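PDB 2HEK: HD domain-containing protein from Aquifex aeolicus, which binds zinc and GDP at sites far from each other and may be a dGTPase-like hydrolase of the HD-domain superfamily. Local coordinates for residues S230-E235 and F274-Q279; H223-I228 and R280-T285; L20-S25 and Y119-Q124; V112-E117 and D130-V135. One frame throughout, in Å; residues are numbered along the deposited sequence.

Contact 1: S230-E235 and F274-Q279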
# COMPACT_ATOMS: atom_id res chain seq x y z
N SER A 230 -11.53 30.08 0.72
CA SER A 230 -10.33 30.91 0.69
C SER A 230 -10.66 32.36 0.31
O SER A 230 -10.08 33.30 0.86
CB SER A 230 -9.30 30.32 -0.28
OG SER A 230 -8.12 31.11 -0.28
N ILE A 231 -11.58 32.53 -0.64
CA ILE A 231 -12.11 33.86 -1.01
C ILE A 231 -12.69 34.57 0.22
O ILE A 231 -12.28 35.67 0.52
CB ILE A 231 -13.09 33.77 -2.19
CG1 ILE A 231 -12.33 33.39 -3.48
CG2 ILE A 231 -13.85 35.08 -2.42
CD1 ILE A 231 -13.26 32.99 -4.59
N HIS A 232 -13.58 33.90 0.97
CA HIS A 232 -14.10 34.45 2.24
C HIS A 232 -13.02 34.73 3.28
O HIS A 232 -13.01 35.79 3.90
CB HIS A 232 -15.20 33.57 2.85
CG HIS A 232 -16.41 33.43 1.99
ND1 HIS A 232 -17.03 34.51 1.39
CD2 HIS A 232 -17.15 32.34 1.65
CE1 HIS A 232 -18.07 34.09 0.69
NE2 HIS A 232 -18.17 32.78 0.84
N LEU A 233 -12.09 33.79 3.46
CA LEU A 233 -11.03 33.95 4.43
C LEU A 233 -10.14 35.16 4.11
O LEU A 233 -9.80 35.95 4.99
CB LEU A 233 -10.17 32.69 4.54
CG LEU A 233 -9.14 33.06 5.60
CD1 LEU A 233 -9.45 32.54 6.99
CD2 LEU A 233 -7.79 32.66 5.17
N VAL A 234 -9.77 35.29 2.85
CA VAL A 234 -8.85 36.35 2.46
C VAL A 234 -9.51 37.75 2.63
O VAL A 234 -8.87 38.70 3.09
CB VAL A 234 -8.24 36.07 1.06
CG1 VAL A 234 -7.55 37.29 0.52
CG2 VAL A 234 -7.22 34.91 1.16
N GLU A 235 -10.79 37.85 2.33
CA GLU A 235 -11.50 39.10 2.59
C GLU A 235 -11.43 39.48 4.08
O GLU A 235 -11.13 40.64 4.42
CB GLU A 235 -12.95 39.00 2.12
CG GLU A 235 -13.05 39.03 0.61
CD GLU A 235 -14.44 38.78 0.08
OE1 GLU A 235 -15.41 38.84 0.85
OE2 GLU A 235 -14.56 38.53 -1.15
N PHE A 274 -17.58 35.00 9.86
CA PHE A 274 -17.64 33.77 10.63
C PHE A 274 -18.66 32.81 10.05
O PHE A 274 -18.39 31.63 9.90
CB PHE A 274 -17.94 34.02 12.12
CG PHE A 274 -18.31 32.76 12.89
CD1 PHE A 274 -17.33 31.98 13.50
CD2 PHE A 274 -19.64 32.35 12.98
CE1 PHE A 274 -17.67 30.82 14.19
CE2 PHE A 274 -19.99 31.18 13.67
CZ PHE A 274 -19.01 30.41 14.27
N GLU A 275 -19.85 33.30 9.74
CA GLU A 275 -20.89 32.44 9.20
C GLU A 275 -20.52 31.79 7.86
O GLU A 275 -20.74 30.59 7.65
CB GLU A 275 -22.19 33.21 9.08
CG GLU A 275 -22.77 33.56 10.46
CD GLU A 275 -24.06 34.35 10.41
OE1 GLU A 275 -24.66 34.45 9.31
OE2 GLU A 275 -24.47 34.87 11.49
N ARG A 276 -19.94 32.60 6.98
CA ARG A 276 -19.54 32.16 5.62
C ARG A 276 -18.44 31.10 5.65
O ARG A 276 -18.38 30.22 4.78
CB ARG A 276 -19.03 33.37 4.82
CG ARG A 276 -20.16 34.31 4.41
CD ARG A 276 -19.64 35.65 3.89
NE ARG A 276 -20.76 36.48 3.44
CZ ARG A 276 -20.67 37.60 2.72
NH1 ARG A 276 -19.49 38.06 2.32
NH2 ARG A 276 -21.78 38.26 2.41
N ILE A 277 -17.57 31.21 6.65
CA ILE A 277 -16.41 30.31 6.73
C ILE A 277 -16.70 29.09 7.60
O ILE A 277 -16.38 27.98 7.21
CB ILE A 277 -15.17 31.01 7.25
CG1 ILE A 277 -14.74 32.14 6.31
CG2 ILE A 277 -14.01 29.97 7.42
CD1 ILE A 277 -13.76 33.12 6.93
N PHE A 278 -17.30 29.31 8.78
CA PHE A 278 -17.41 28.25 9.79
C PHE A 278 -18.81 27.68 10.03
O PHE A 278 -18.94 26.62 10.65
CB PHE A 278 -16.79 28.73 11.10
CG PHE A 278 -15.30 28.81 11.05
CD1 PHE A 278 -14.66 30.01 11.26
CD2 PHE A 278 -14.53 27.67 10.77
CE1 PHE A 278 -13.27 30.09 11.22
CE2 PHE A 278 -13.16 27.73 10.71
CZ PHE A 278 -12.52 28.95 10.94
N GLN A 279 -19.85 28.34 9.53
CA GLN A 279 -21.21 27.84 9.70
C GLN A 279 -21.86 27.34 8.42
O GLN A 279 -23.07 27.38 8.26
CB GLN A 279 -22.12 28.93 10.24
CG GLN A 279 -21.90 29.28 11.72
CD GLN A 279 -23.03 30.11 12.29
OE1 GLN A 279 -24.01 30.42 11.59
NE2 GLN A 279 -23.12 30.58 13.52
O HOH W 1 -16.84 37.28 2.21

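Contact 2: H223-I228 and R280-T285. With GDP (guanosine-5'-diphosphate), chain G.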
# COMPACT_ATOMS: atom_id res chain seq x y z
N HIS A 223 -10.59 22.76 -5.87
CA HIS A 223 -11.92 22.28 -5.51
C HIS A 223 -12.79 23.55 -5.33
O HIS A 223 -12.37 24.51 -4.71
CB HIS A 223 -11.85 21.47 -4.20
CG HIS A 223 -13.13 20.80 -3.83
ND1 HIS A 223 -14.20 21.50 -3.31
CD2 HIS A 223 -13.51 19.50 -3.89
CE1 HIS A 223 -15.18 20.65 -3.06
NE2 HIS A 223 -14.78 19.43 -3.37
N LYS A 224 -14.00 23.53 -5.86
CA LYS A 224 -14.79 24.76 -5.95
C LYS A 224 -15.11 25.31 -4.56
O LYS A 224 -15.13 26.52 -4.37
CB LYS A 224 -16.07 24.51 -6.72
CG LYS A 224 -17.04 23.56 -6.06
CD LYS A 224 -18.06 23.00 -7.07
CE LYS A 224 -19.21 22.35 -6.32
NZ LYS A 224 -20.09 21.55 -7.23
N VAL A 225 -15.34 24.41 -3.59
CA VAL A 225 -15.62 24.84 -2.20
C VAL A 225 -14.35 25.28 -1.49
O VAL A 225 -14.39 26.28 -0.79
CB VAL A 225 -16.38 23.76 -1.38
CG1 VAL A 225 -16.72 24.25 0.03
CG2 VAL A 225 -17.62 23.32 -2.13
N VAL A 226 -13.23 24.56 -1.69
CA VAL A 226 -11.94 25.01 -1.17
C VAL A 226 -11.67 26.47 -1.63
O VAL A 226 -11.26 27.32 -0.83
CB VAL A 226 -10.78 24.07 -1.60
CG1 VAL A 226 -9.43 24.71 -1.27
CG2 VAL A 226 -10.93 22.69 -0.88
N ARG A 227 -11.93 26.76 -2.91
CA ARG A 227 -11.66 28.09 -3.45
C ARG A 227 -12.56 29.18 -2.83
O ARG A 227 -12.05 30.23 -2.42
CB ARG A 227 -11.73 28.10 -4.98
CG ARG A 227 -10.55 27.33 -5.70
CD ARG A 227 -9.17 27.99 -5.54
NE ARG A 227 -9.21 29.42 -5.86
CZ ARG A 227 -8.84 30.41 -5.03
NH1 ARG A 227 -8.34 30.16 -3.82
NH2 ARG A 227 -8.96 31.68 -5.43
N ILE A 228 -13.86 28.91 -2.70
CA ILE A 228 -14.78 29.94 -2.10
C ILE A 228 -14.49 30.21 -0.61
O ILE A 228 -14.53 31.37 -0.14
CB ILE A 228 -16.31 29.68 -2.40
CG1 ILE A 228 -17.20 30.87 -1.95
CG2 ILE A 228 -16.84 28.37 -1.78
CD1 ILE A 228 -16.91 32.19 -2.74
N ARG A 280 -21.06 26.91 7.45
CA ARG A 280 -21.50 26.37 6.15
C ARG A 280 -22.44 27.29 5.37
O ARG A 280 -23.32 26.81 4.67
CB ARG A 280 -22.13 24.99 6.37
CG ARG A 280 -21.63 23.91 5.39
CD ARG A 280 -20.36 23.19 5.82
NE ARG A 280 -19.70 22.50 4.72
CZ ARG A 280 -18.39 22.28 4.65
NH1 ARG A 280 -17.59 22.71 5.62
NH2 ARG A 280 -17.88 21.64 3.61
N LYS A 281 -22.21 28.59 5.46
CA LYS A 281 -23.01 29.59 4.75
C LYS A 281 -22.17 30.27 3.65
O LYS A 281 -22.45 31.41 3.28
CB LYS A 281 -23.57 30.63 5.72
CG LYS A 281 -24.51 30.08 6.78
CD LYS A 281 -25.19 31.20 7.56
CE LYS A 281 -26.02 30.68 8.72
NZ LYS A 281 -26.01 31.63 9.87
N HIS A 282 -21.14 29.55 3.16
CA HIS A 282 -20.30 30.04 2.07
C HIS A 282 -21.17 30.30 0.84
O HIS A 282 -22.19 29.61 0.64
CB HIS A 282 -19.16 29.02 1.72
CG HIS A 282 -19.65 27.67 1.29
ND1 HIS A 282 -20.04 27.39 -0.00
CD2 HIS A 282 -19.74 26.50 1.97
CE1 HIS A 282 -20.43 26.12 -0.09
NE2 HIS A 282 -20.24 25.55 1.10
N PHE A 283 -20.78 31.26 0.00
CA PHE A 283 -21.47 31.45 -1.27
C PHE A 283 -21.52 30.11 -2.01
O PHE A 283 -20.57 29.30 -1.95
CB PHE A 283 -20.81 32.53 -2.12
CG PHE A 283 -21.08 33.96 -1.65
CD1 PHE A 283 -21.57 34.23 -0.38
CD2 PHE A 283 -20.80 35.03 -2.49
CE1 PHE A 283 -21.79 35.55 0.03
CE2 PHE A 283 -21.01 36.36 -2.09
CZ PHE A 283 -21.51 36.63 -0.82
N LYS A 284 -22.64 29.87 -2.67
CA LYS A 284 -22.87 28.60 -3.34
C LYS A 284 -22.44 28.69 -4.82
O LYS A 284 -22.60 29.72 -5.45
CB LYS A 284 -24.33 28.23 -3.17
CG LYS A 284 -24.75 26.94 -3.80
CD LYS A 284 -26.06 26.47 -3.18
CE LYS A 284 -26.39 25.04 -3.57
NZ LYS A 284 -27.52 24.52 -2.75
N THR A 285 -21.86 27.62 -5.36
CA THR A 285 -21.39 27.62 -6.74
C THR A 285 -22.59 27.69 -7.70
O THR A 285 -23.44 26.82 -7.70
CB THR A 285 -20.53 26.36 -7.08
OG1 THR A 285 -19.48 26.22 -6.10
CG2 THR A 285 -19.90 26.51 -8.44
PB GDP G . -21.96 21.90 -1.49
O1B GDP G . -21.17 21.70 -2.78
O2B GDP G . -23.04 22.97 -1.66
O3B GDP G . -22.63 20.59 -1.09
O3A GDP G . -20.97 22.42 -0.32
PA GDP G . -20.91 21.86 1.19
O1A GDP G . -22.14 21.10 1.63
O2A GDP G . -20.65 23.01 2.13
O5' GDP G . -19.62 20.89 1.26
C5' GDP G . -19.04 20.22 0.14
C4' GDP G . -18.16 19.04 0.58
O4' GDP G . -17.57 19.17 1.88
C3' GDP G . -18.93 17.74 0.61
O3' GDP G . -18.10 16.81 -0.13
C2' GDP G . -18.85 17.34 2.06
O2' GDP G . -18.77 15.93 2.05
C1' GDP G . -17.55 17.91 2.55
N9 GDP G . -17.55 18.25 3.99
C8 GDP G . -16.51 18.17 4.83
N7 GDP G . -16.83 18.61 6.06
C5 GDP G . -18.12 18.98 6.02
C6 GDP G . -19.10 19.52 6.98
O6 GDP G . -18.71 19.72 8.12
N1 GDP G . -20.34 19.83 6.57
C2 GDP G . -20.74 19.61 5.30
N2 GDP G . -22.04 19.94 4.97
N3 GDP G . -19.88 19.11 4.35
C4 GDP G . -18.60 18.78 4.66

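Contact 3: L20-S25 and Y119-Q124. With GDP (guanosine-5'-diphosphate), chain H.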
# COMPACT_ATOMS: atom_id res chain seq x y z
N LEU A 20 18.06 19.82 14.69
CA LEU A 20 17.33 19.76 15.97
C LEU A 20 17.28 21.09 16.71
O LEU A 20 16.24 21.47 17.26
CB LEU A 20 17.95 18.72 16.90
CG LEU A 20 17.16 18.37 18.16
CD1 LEU A 20 15.90 17.60 17.81
CD2 LEU A 20 18.02 17.58 19.13
N ARG A 21 18.41 21.81 16.71
CA ARG A 21 18.48 23.11 17.39
C ARG A 21 17.51 24.08 16.74
O ARG A 21 16.78 24.85 17.42
CB ARG A 21 19.92 23.65 17.31
CG ARG A 21 20.94 22.94 18.22
CD ARG A 21 22.33 23.69 18.23
NE ARG A 21 23.43 22.87 17.71
CZ ARG A 21 24.21 23.19 16.68
NH1 ARG A 21 24.03 24.35 16.03
NH2 ARG A 21 25.17 22.35 16.29
N LEU A 22 17.44 24.00 15.41
CA LEU A 22 16.48 24.82 14.66
C LEU A 22 15.05 24.38 14.90
O LEU A 22 14.15 25.21 15.11
CB LEU A 22 16.84 24.78 13.16
CG LEU A 22 18.16 25.47 12.78
CD1 LEU A 22 18.63 24.97 11.41
CD2 LEU A 22 18.01 27.01 12.79
N ILE A 23 14.81 23.07 14.87
CA ILE A 23 13.46 22.55 15.13
C ILE A 23 12.91 22.99 16.50
O ILE A 23 11.74 23.35 16.64
CB ILE A 23 13.44 21.03 14.99
CG1 ILE A 23 13.58 20.70 13.52
CG2 ILE A 23 12.16 20.44 15.57
CD1 ILE A 23 14.03 19.30 13.29
N ASP A 24 13.78 22.97 17.51
CA ASP A 24 13.39 23.35 18.85
C ASP A 24 13.15 24.85 19.07
O ASP A 24 12.61 25.25 20.09
CB ASP A 24 14.38 22.75 19.87
CG ASP A 24 14.31 21.22 19.91
OD1 ASP A 24 13.19 20.67 19.77
OD2 ASP A 24 15.37 20.55 20.05
N SER A 25 13.51 25.69 18.11
CA SER A 25 13.30 27.16 18.31
C SER A 25 11.85 27.54 18.17
O SER A 25 11.08 26.84 17.49
CB SER A 25 14.15 27.96 17.32
OG SER A 25 13.64 27.80 16.01
N TYR A 119 18.93 33.07 13.55
CA TYR A 119 20.24 33.56 13.09
C TYR A 119 21.41 33.06 13.97
O TYR A 119 22.42 32.49 13.49
CB TYR A 119 20.25 35.09 13.00
CG TYR A 119 21.44 35.56 12.19
CD1 TYR A 119 21.46 35.42 10.80
CD2 TYR A 119 22.56 36.10 12.82
CE1 TYR A 119 22.57 35.83 10.03
CE2 TYR A 119 23.69 36.53 12.07
CZ TYR A 119 23.67 36.37 10.68
OH TYR A 119 24.75 36.74 9.94
N GLU A 120 21.27 33.26 15.28
CA GLU A 120 22.30 32.83 16.24
C GLU A 120 22.52 31.34 16.15
O GLU A 120 23.66 30.84 16.22
CB GLU A 120 21.88 33.21 17.66
CG GLU A 120 22.31 34.61 18.06
CD GLU A 120 21.46 35.72 17.43
OE1 GLU A 120 22.00 36.84 17.29
OE2 GLU A 120 20.27 35.48 17.06
N ILE A 121 21.43 30.60 15.97
CA ILE A 121 21.57 29.16 15.84
C ILE A 121 22.39 28.81 14.61
O ILE A 121 23.36 28.02 14.69
CB ILE A 121 20.16 28.45 15.84
CG1 ILE A 121 19.47 28.63 17.20
CG2 ILE A 121 20.34 26.96 15.48
CD1 ILE A 121 17.92 28.38 17.20
N LEU A 122 22.04 29.38 13.45
CA LEU A 122 22.83 29.09 12.22
C LEU A 122 24.31 29.54 12.31
O LEU A 122 25.23 28.87 11.78
CB LEU A 122 22.16 29.76 11.01
CG LEU A 122 20.77 29.25 10.59
CD1 LEU A 122 20.16 30.20 9.57
CD2 LEU A 122 20.95 27.86 10.00
N LYS A 123 24.55 30.66 13.02
CA LYS A 123 25.92 31.18 13.18
C LYS A 123 26.85 30.21 13.91
O LYS A 123 28.06 30.29 13.73
CB LYS A 123 25.96 32.54 13.88
CG LYS A 123 25.74 33.70 12.93
CD LYS A 123 26.97 33.93 12.01
CE LYS A 123 27.93 34.98 12.60
NZ LYS A 123 29.24 34.92 11.96
N GLN A 124 26.29 29.30 14.71
CA GLN A 124 27.09 28.26 15.35
C GLN A 124 27.77 27.32 14.36
O GLN A 124 28.84 26.79 14.64
CB GLN A 124 26.25 27.45 16.36
CG GLN A 124 25.55 28.33 17.42
CD GLN A 124 26.49 29.37 18.03
OE1 GLN A 124 27.57 29.01 18.53
NE2 GLN A 124 26.10 30.66 17.99
PB GDP H . 13.94 11.87 24.84
O1B GDP H . 13.15 10.58 24.95
O2B GDP H . 15.15 11.79 25.75
O3B GDP H . 14.43 12.04 23.41
O3A GDP H . 13.01 13.13 25.28
PA GDP H . 12.27 14.10 24.22
O1A GDP H . 13.27 14.76 23.28
O2A GDP H . 11.42 15.16 24.89
O5' GDP H . 11.33 13.07 23.41
C5' GDP H . 10.51 13.48 22.33
C4' GDP H . 10.77 12.53 21.16
O4' GDP H . 9.73 12.73 20.21
C3' GDP H . 12.10 12.82 20.45
O3' GDP H . 13.06 11.76 20.64
C2' GDP H . 11.74 12.99 18.99
O2' GDP H . 12.05 11.80 18.26
C1' GDP H . 10.23 13.21 18.96
N9 GDP H . 9.83 14.64 18.75
C8 GDP H . 8.68 15.04 18.16
N7 GDP H . 8.58 16.40 18.10
C5 GDP H . 9.70 16.90 18.65
C6 GDP H . 10.26 18.25 18.91
O6 GDP H . 9.63 19.27 18.59
N1 GDP H . 11.45 18.34 19.50
C2 GDP H . 12.17 17.26 19.89
N2 GDP H . 13.38 17.43 20.49
N3 GDP H . 11.73 15.99 19.69
C4 GDP H . 10.52 15.74 19.09

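Contact 4: V112-E117 and D130-V135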
# COMPACT_ATOMS: atom_id res chain seq x y z
N VAL A 112 12.46 36.29 9.41
CA VAL A 112 12.43 35.33 10.53
C VAL A 112 13.84 34.72 10.74
O VAL A 112 14.31 34.57 11.86
CB VAL A 112 11.32 34.26 10.36
CG1 VAL A 112 11.44 33.18 11.42
CG2 VAL A 112 9.94 34.90 10.43
N ILE A 113 14.51 34.38 9.64
CA ILE A 113 15.88 33.84 9.74
C ILE A 113 16.86 34.86 10.34
O ILE A 113 17.73 34.48 11.12
CB ILE A 113 16.37 33.40 8.37
CG1 ILE A 113 15.64 32.13 7.91
CG2 ILE A 113 17.87 33.14 8.38
CD1 ILE A 113 15.70 31.90 6.41
N LYS A 114 16.72 36.14 9.99
CA LYS A 114 17.70 37.15 10.38
C LYS A 114 17.39 37.86 11.70
O LYS A 114 18.33 38.27 12.41
CB LYS A 114 17.87 38.16 9.26
CG LYS A 114 18.70 37.59 8.09
CD LYS A 114 18.83 38.60 6.96
CE LYS A 114 19.82 38.11 5.90
NZ LYS A 114 19.94 39.08 4.75
N GLU A 115 16.10 37.96 12.04
CA GLU A 115 15.64 38.76 13.19
C GLU A 115 15.21 37.96 14.43
O GLU A 115 14.68 38.55 15.38
CB GLU A 115 14.52 39.72 12.75
CG GLU A 115 14.87 40.66 11.56
CD GLU A 115 13.70 41.49 11.05
OE1 GLU A 115 12.75 41.80 11.81
OE2 GLU A 115 13.71 41.86 9.86
N THR A 116 15.43 36.64 14.44
CA THR A 116 15.07 35.82 15.60
C THR A 116 16.26 34.97 16.02
O THR A 116 17.32 35.05 15.38
CB THR A 116 13.87 34.88 15.28
OG1 THR A 116 14.27 33.94 14.28
CG2 THR A 116 12.64 35.67 14.79
N GLU A 117 16.09 34.12 17.04
CA GLU A 117 17.13 33.17 17.47
C GLU A 117 17.64 32.28 16.34
O GLU A 117 18.73 31.74 16.45
CB GLU A 117 16.67 32.31 18.66
CG GLU A 117 15.31 31.60 18.45
CD GLU A 117 14.90 30.64 19.61
OE1 GLU A 117 15.81 29.98 20.20
OE2 GLU A 117 13.68 30.55 19.92
N ASP A 130 27.67 32.21 4.20
CA ASP A 130 26.83 30.99 3.99
C ASP A 130 25.39 31.14 4.45
O ASP A 130 24.49 30.62 3.81
CB ASP A 130 27.50 29.76 4.57
CG ASP A 130 28.67 29.31 3.73
OD1 ASP A 130 28.67 29.61 2.51
OD2 ASP A 130 29.60 28.67 4.25
N ILE A 131 25.15 31.92 5.50
CA ILE A 131 23.79 32.23 5.89
C ILE A 131 23.10 33.11 4.84
O ILE A 131 21.90 32.96 4.58
CB ILE A 131 23.73 32.86 7.29
CG1 ILE A 131 24.20 31.86 8.36
CG2 ILE A 131 22.34 33.31 7.62
CD1 ILE A 131 24.24 32.46 9.82
N GLU A 132 23.82 34.07 4.24
CA GLU A 132 23.19 34.84 3.16
C GLU A 132 22.89 33.95 1.97
O GLU A 132 21.91 34.17 1.30
CB GLU A 132 24.04 36.03 2.68
CG GLU A 132 24.43 37.01 3.79
CD GLU A 132 23.23 37.74 4.39
OE1 GLU A 132 22.27 38.10 3.66
OE2 GLU A 132 23.23 37.95 5.62
N ARG A 133 23.75 32.96 1.70
CA ARG A 133 23.53 32.02 0.59
C ARG A 133 22.34 31.09 0.87
O ARG A 133 21.51 30.89 -0.01
CB ARG A 133 24.80 31.19 0.34
CG ARG A 133 25.96 32.07 -0.17
CD ARG A 133 27.25 31.30 -0.28
NE ARG A 133 27.25 30.31 -1.38
CZ ARG A 133 27.33 28.99 -1.22
NH1 ARG A 133 27.36 28.44 -0.01
NH2 ARG A 133 27.38 28.20 -2.30
N LEU A 134 22.26 30.56 2.09
CA LEU A 134 21.08 29.81 2.53
C LEU A 134 19.78 30.58 2.28
O LEU A 134 18.81 30.03 1.77
CB LEU A 134 21.20 29.44 4.02
CG LEU A 134 20.06 28.58 4.62
CD1 LEU A 134 20.63 27.86 5.82
CD2 LEU A 134 18.91 29.43 5.08
N VAL A 135 19.75 31.85 2.66
CA VAL A 135 18.56 32.69 2.43
C VAL A 135 18.18 32.78 0.94
O VAL A 135 17.03 32.59 0.57
CB VAL A 135 18.73 34.09 3.03
CG1 VAL A 135 17.62 35.03 2.51
CG2 VAL A 135 18.72 34.01 4.56

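Contact 1: S230-E235 and F274-Q279
H232 turns one face of its imidazole to the aliphatic part of R276: R276 CB stands over the middle of the ring, 3.9 Å from the H232 centroid and 13° off the ring normal, a CH-pi contact. With CG anti to its carbonyl carbon (chi1 -73°) and the chain extended to NE, R276 carries CD over the same ring, 3.8 Å from H232 ND1. There a single water ties three polar groups together. It accepts from R276 NH1 at 2.8 Å, donates to E235 OE1, and is hydrogen-bonded to H232 ND1 at 2.9 Å. Behind this polar edge two helices of the HD-associated region run roughly antiparallel, the axes of 230-235 and 274-278 at 143° and 9.2 Å apart at their closest. I277 suits the interface because its two-carbon branch can reach across to the other helix: CG1 meets H232 CB and CD1 lies 3.8 Å from L233 CA. A second shell fixes the polar groups: H232 NE2 is hydrogen-bonded to N of F283, whose ring meets the imidazole edge-to-face, and E235 OE2 forms a salt bridge with R312. With a leucine in place of H232, the water and the F283 amide would probably each lose a partner, and R276 the flat face it lies on.

Contact 2: H223-I228 and R280-T285
Residues R280-T285 run past the first turn of helix 224-240, with I228 CA and F283 CA 6.9 Å apart and K224 CA and T285 CA 7.2 Å apart. H223 caps that turn, its ND1 accepting from V225 N. V225 CG1 then covers one face of the H282 ring, 4.2 Å from the H282 centroid, while I228 sets CG2 near H282 ND1 and CD1 against F283 CB; these apolar branched side chains pack on the ring and make no polar claim on its nitrogens. K224 lays its aliphatic chain beside T285, CG 3.6 Å from T285 OG1. The GDP pocket is built on this frame. H282 NE2 donates to O2A of the GDP at 2.8 Å, nearly straight at 166°, and H282 ND1 donates to F283 O, also at 2.8 Å, which fixes the ring's rotation. R280, bent at CB-CG (chi2 86°), brings a guanidinium face over the guanine. Its NH2 reaches the GDP O5' at 3.0 Å and 172°, and its NE makes a weak bond to O2A. Replacing R280 by an alanine would probably leave O5' without this donor and one side of the guanine without its flat cover. K3, D24 and Q29 of the second subunit bind the same nucleotide, which therefore bridges two chains. Because both H282 nitrogens donate, one of them to a phosphate, the imidazole is likely to be positively charged.

Contact 3: L20-S25 and Y119-Q124
The short helix 17-23, one wall of a guanine-nucleotide pocket, rests on helix 117-123 of the HD domain chiefly through L22 and I121. The two side chains lie alongside each other, pointing opposite ways, L22 CD2 coming to 3.6 Å from I121 CG2. I121 wedges between neighbours: CG2 also touches R21 CB at 3.8 Å, and CD1 lies 3.8 Å from S25 CB. L122 comes across L22, CD2 meeting L22 CD1 at 4.0 Å. Branched aliphatics suit this seam, which has no polar bond of its own. On the side away from I121, D24 OD1 takes the Watson-Crick edge of guanine, accepting from GDP N1 at 2.9 Å and weakly from GDP N2. S25 folds back on the preceding turn: chi1 of 70° brings OG over its own backbone, where it donates to L22 O at 2.8 Å, in the carbonyl plane and on a lone pair, while S25 N bonds the same oxygen. At the more exposed edge R21 bends at chi3 and passes NH1 by Q124 CB, 3.8 Å away, on its way to a salt bridge with D125. Q124 folds back, its NE2 donating to E120 O at 3.0 Å.

Contact 4: V112-E117 and D130-V135
K114 stretches out fully from helix 108-115 to helix 128-139, where its NZ forms a salt bridge with E132, donating to OE1 at 2.8 Å. The ammonium uses the syn lone pair of that oxygen, on the side of OE2, and K114 CE lies 3.4 Å from E132 OE2. E132 starts out pointing away from the other helix; the bend at its chi2 (-65°) swings the carboxylate back to meet the lysine at about a right angle. K114 NZ has a second anionic partner, E110 OE2, one turn earlier on its own helix. A long, flexible lysine is suited to this place, since it must leave the helix surface, pass the apolar seam and still reach two carboxylates. Beneath the ion pair the seam is aliphatic: I113 CG2 meets V135 CG2 at 4.0 Å, and I113 CD1 approaches L134 CD2 at 4.3 Å. L122 of helix 117-123 also packs on I113, and these helices together form part of the HD domain, the I113 side chain being about 10 Å from that of the zinc ligand D85. Other polar groups find partners nearby. T116 OG1 weakly caps I118 N, and D130 N bonds S127 OG. R133 NH1 forms a salt bridge with D130 OD1, 3.1 Å away and met from above the carboxylate plane, and its NH2 makes another with E73. With two carboxylates on one ammonium, K114 is likely to stay protonated, and the pair of acids probably offsets its charge more than fully where the apolar seam gives way to partly exposed surface.

Contacts 1 and 2 share helix 224-240 and meet directly, the loop after helix 271-278 carrying the chain from one to the other. Contacts 3 and 4 lie on the opposite side of the chain's centre from contact 2 and interlock through three successive helices, with L122 packing on I131 and S25 on E117. The centres of contacts 2 and 3 are about 41 Å apart, yet both serve GDP sites. Contacts 1, 2 and 4 are mostly buried, whereas contact 3 reaches the surface at Q124. Their chemistry differs accordingly: water-mediated polar joining in 1, phosphate binding in 2, aliphatic packing in 3, and a salt bridge over an apolar seam in 4.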